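Local coordinates for protein transcriptional repressor of the blcABC operon (Agrobacterium tumefaciens, PDB 3MQ0) that probably binds operator DNA through a helix-turn-helix domain to repress transcription of the blcABC operon, under control of its oligomeric state, at residues B[119-124]-B[234-239]. Numbering follows the deposited sequence.
Sequences YTVTLT and AGIAIS
Val-121 meets Ile-236 and Ile-238 with different branches of its fork. Its CG1, held anti to the backbone N (chi1 -170°), lies 3.7 Å from CG1 of Ile-236 and also near CD1 of that residue, whose extended chain passes slantwise across the valine; CG2 turns the other way, to CG2 of Ile-238 at 4.1 Å. Helix 102-110 closes over this apolar face, Phe-106 touching both Val-121 and Ile-236. Further along the same side, the end of Leu-123 comes nearer the partner strand, its CD1 lying 3.5 Å from O of Gly-235 and close to CB of Ala-234.

The strand segments run antiparallel at 166°. Thr-122 and Ala-237, like Thr-124 and Gly-235, exchange two N-H...O bonds and so form hydrogen-bonded pairs, with N of Thr-122 2.9 Å from O of Ala-237; Ser-239 N gives the fifth bond, to O of Thr-120. The two strands are the middle pair of the six-stranded antiparallel sheet in the GAF-like, IclR-type C-terminal domain, with strands 130-137 and 218-226 flanking them.

On the threonine face the relief is low: the methyl of Ala-237 approaches OG1 of Thr-122 to 3.7 Å, and Gly-235, opposite Thr-124 in the register, brings no side chain to this face; OG1 of Thr-124 bonds to Thr-160. Between Thr-122 and Ser-239 a water fills the dip, hydrogen-bonded to OG1 of Thr-122 at 2.9 Å and OG of Ser-239 at 2.8 Å, while donating to O of Thr-120. Where strand 120-127 begins, CB of Tyr-119 packs 3.9 Å from CB of Ile-238, and the ring presents its edge to O of Ser-239.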
ATOM      1  N   TYR B 119     -24.616 -10.018  23.595  1.00 22.58           N
ATOM      2  CA  TYR B 119     -25.263  -9.787  22.299  1.00 21.09           C
ATOM      3  C   TYR B 119     -24.772 -10.675  21.175  1.00 20.32           C
ATOM      4  O   TYR B 119     -23.605 -11.081  21.133  1.00 17.14           O
ATOM      5  CB  TYR B 119     -25.111  -8.323  21.870  1.00 22.05           C
ATOM      6  CG  TYR B 119     -25.358  -7.373  23.006  1.00 20.66           C
ATOM      7  CD1 TYR B 119     -26.633  -7.160  23.485  1.00 26.27           C
ATOM      8  CD2 TYR B 119     -24.307  -6.704  23.617  1.00 23.26           C
ATOM      9  CE1 TYR B 119     -26.863  -6.301  24.534  1.00 29.21           C
ATOM     10  CE2 TYR B 119     -24.527  -5.850  24.673  1.00 22.87           C
ATOM     11  CZ  TYR B 119     -25.806  -5.649  25.122  1.00 28.44           C
ATOM     12  OH  TYR B 119     -26.036  -4.801  26.182  1.00 33.20           O
ATOM     13  N   THR B 120     -25.672 -10.929  20.232  1.00 17.76           N
ATOM     14  CA  THR B 120     -25.290 -11.565  18.982  1.00 17.48           C
ATOM     15  C   THR B 120     -24.597 -10.515  18.125  1.00 12.91           C
ATOM     16  O   THR B 120     -25.106  -9.415  17.964  1.00 17.67           O
ATOM     17  CB  THR B 120     -26.517 -12.103  18.249  1.00 24.15           C
ATOM     18  OG1 THR B 120     -27.091 -13.171  19.018  1.00 25.64           O
ATOM     19  CG2 THR B 120     -26.135 -12.608  16.863  1.00 22.61           C
ATOM     20  N   VAL B 121     -23.434 -10.852  17.576  1.00 13.11           N
ATOM     21  CA  VAL B 121     -22.665  -9.882  16.799  1.00 11.98           C
ATOM     22  C   VAL B 121     -22.452 -10.414  15.400  1.00 14.66           C
ATOM     23  O   VAL B 121     -22.066 -11.578  15.233  1.00 17.92           O
ATOM     24  CB  VAL B 121     -21.274  -9.657  17.420  1.00 16.68           C
ATOM     25  CG1 VAL B 121     -20.575  -8.468  16.747  1.00 13.41           C
ATOM     26  CG2 VAL B 121     -21.394  -9.444  18.915  1.00 17.53           C
ATOM     27  N   THR B 122     -22.712  -9.582  14.395  1.00 12.56           N
ATOM     28  CA  THR B 122     -22.561 -10.008  13.006  1.00 13.35           C
ATOM     29  C   THR B 122     -21.545  -9.139  12.297  1.00 12.22           C
ATOM     30  O   THR B 122     -21.291  -8.008  12.700  1.00 12.42           O
ATOM     31  CB  THR B 122     -23.897  -9.914  12.239  1.00 18.49           C
ATOM     32  OG1 THR B 122     -24.421  -8.589  12.388  1.00 18.07           O
ATOM     33  CG2 THR B 122     -24.899 -10.887  12.809  1.00 19.62           C
ATOM     34  N   LEU B 123     -20.963  -9.691  11.241  1.00 11.87           N
ATOM     35  CA  LEU B 123     -19.999  -8.987  10.405  1.00 10.94           C
ATOM     36  C   LEU B 123     -20.468  -9.187   8.977  1.00 12.25           C
ATOM     37  O   LEU B 123     -20.705 -10.324   8.557  1.00 12.02           O
ATOM     38  CB  LEU B 123     -18.622  -9.621  10.556  1.00 10.64           C
ATOM     39  CG  LEU B 123     -17.473  -9.063   9.703  1.00 12.38           C
ATOM     40  CD1 LEU B 123     -17.121  -7.677  10.204  1.00 16.52           C
ATOM     41  CD2 LEU B 123     -16.248 -10.009   9.755  1.00 12.28           C
ATOM     42  N   THR B 124     -20.592  -8.094   8.230  1.00 10.51           N
ATOM     43  CA  THR B 124     -21.125  -8.167   6.879  1.00 10.89           C
ATOM     44  C   THR B 124     -20.302  -7.366   5.896  1.00 14.02           C
ATOM     45  O   THR B 124     -19.527  -6.493   6.285  1.00 15.65           O
ATOM     46  CB  THR B 124     -22.542  -7.593   6.808  1.00 15.03           C
ATOM     47  OG1 THR B 124     -22.479  -6.176   7.021  1.00 15.89           O
ATOM     48  CG2 THR B 124     -23.446  -8.241   7.843  1.00 14.98           C
ATOM     49  N   ALA B 234     -16.493  -3.156   5.609  1.00 15.37           N
ATOM     50  CA  ALA B 234     -17.378  -4.113   6.254  1.00 10.98           C
ATOM     51  C   ALA B 234     -18.199  -3.398   7.312  1.00 14.73           C
ATOM     52  O   ALA B 234     -17.922  -2.256   7.645  1.00 16.14           O
ATOM     53  CB  ALA B 234     -16.570  -5.253   6.883  1.00 13.33           C
ATOM     54  N   GLY B 235     -19.212  -4.083   7.827  1.00 11.84           N
ATOM     55  CA  GLY B 235     -20.033  -3.542   8.901  1.00  8.45           C
ATOM     56  C   GLY B 235     -20.070  -4.531  10.051  1.00 14.89           C
ATOM     57  O   GLY B 235     -19.987  -5.744   9.848  1.00 12.64           O
ATOM     58  N   ILE B 236     -20.176  -4.017  11.265  1.00  8.43           N
ATOM     59  CA  ILE B 236     -20.380  -4.860  12.425  1.00 10.44           C
ATOM     60  C   ILE B 236     -21.669  -4.416  13.113  1.00 11.62           C
ATOM     61  O   ILE B 236     -21.967  -3.210  13.157  1.00 12.53           O
ATOM     62  CB  ILE B 236     -19.181  -4.806  13.390  1.00 12.07           C
ATOM     63  CG1 ILE B 236     -19.397  -5.732  14.574  1.00 16.01           C
ATOM     64  CG2 ILE B 236     -18.921  -3.385  13.914  1.00 13.07           C
ATOM     65  CD1 ILE B 236     -18.177  -5.778  15.519  1.00 27.87           C
ATOM     66  N   ALA B 237     -22.444  -5.366  13.627  1.00  7.46           N
ATOM     67  CA  ALA B 237     -23.671  -4.989  14.342  1.00  8.27           C
ATOM     68  C   ALA B 237     -23.885  -5.869  15.552  1.00 12.29           C
ATOM     69  O   ALA B 237     -23.460  -7.014  15.581  1.00 12.13           O
ATOM     70  CB  ALA B 237     -24.894  -5.086  13.407  1.00 14.77           C
ATOM     71  N   ILE B 238     -24.573  -5.337  16.545  1.00  9.25           N
ATOM     72  CA  ILE B 238     -25.066  -6.190  17.606  1.00 13.90           C
ATOM     73  C   ILE B 238     -26.578  -6.232  17.478  1.00 13.59           C
ATOM     74  O   ILE B 238     -27.198  -5.270  17.018  1.00 14.71           O
ATOM     75  CB  ILE B 238     -24.642  -5.698  18.996  1.00 20.27           C
ATOM     76  CG1 ILE B 238     -25.165  -4.286  19.246  1.00 19.53           C
ATOM     77  CG2 ILE B 238     -23.112  -5.735  19.133  1.00 18.48           C
ATOM     78  CD1 ILE B 238     -24.646  -3.677  20.551  1.00 29.46           C
ATOM     79  N   SER B 239     -27.172  -7.334  17.882  1.00 12.40           N
ATOM     80  CA  SER B 239     -28.599  -7.554  17.882  1.00 16.04           C
ATOM     81  C   SER B 239     -29.116  -7.879  19.281  1.00 16.71           C
ATOM     82  O   SER B 239     -28.507  -8.594  19.969  1.00 18.82           O
ATOM     83  CB  SER B 239     -28.935  -8.738  16.992  1.00 25.96           C
ATOM     84  OG  SER B 239     -28.613  -8.441  15.681  1.00 42.92           O
TER
HETATM   85  O   HOH W   1     -25.935  -8.755  14.905  1.00 19.65           O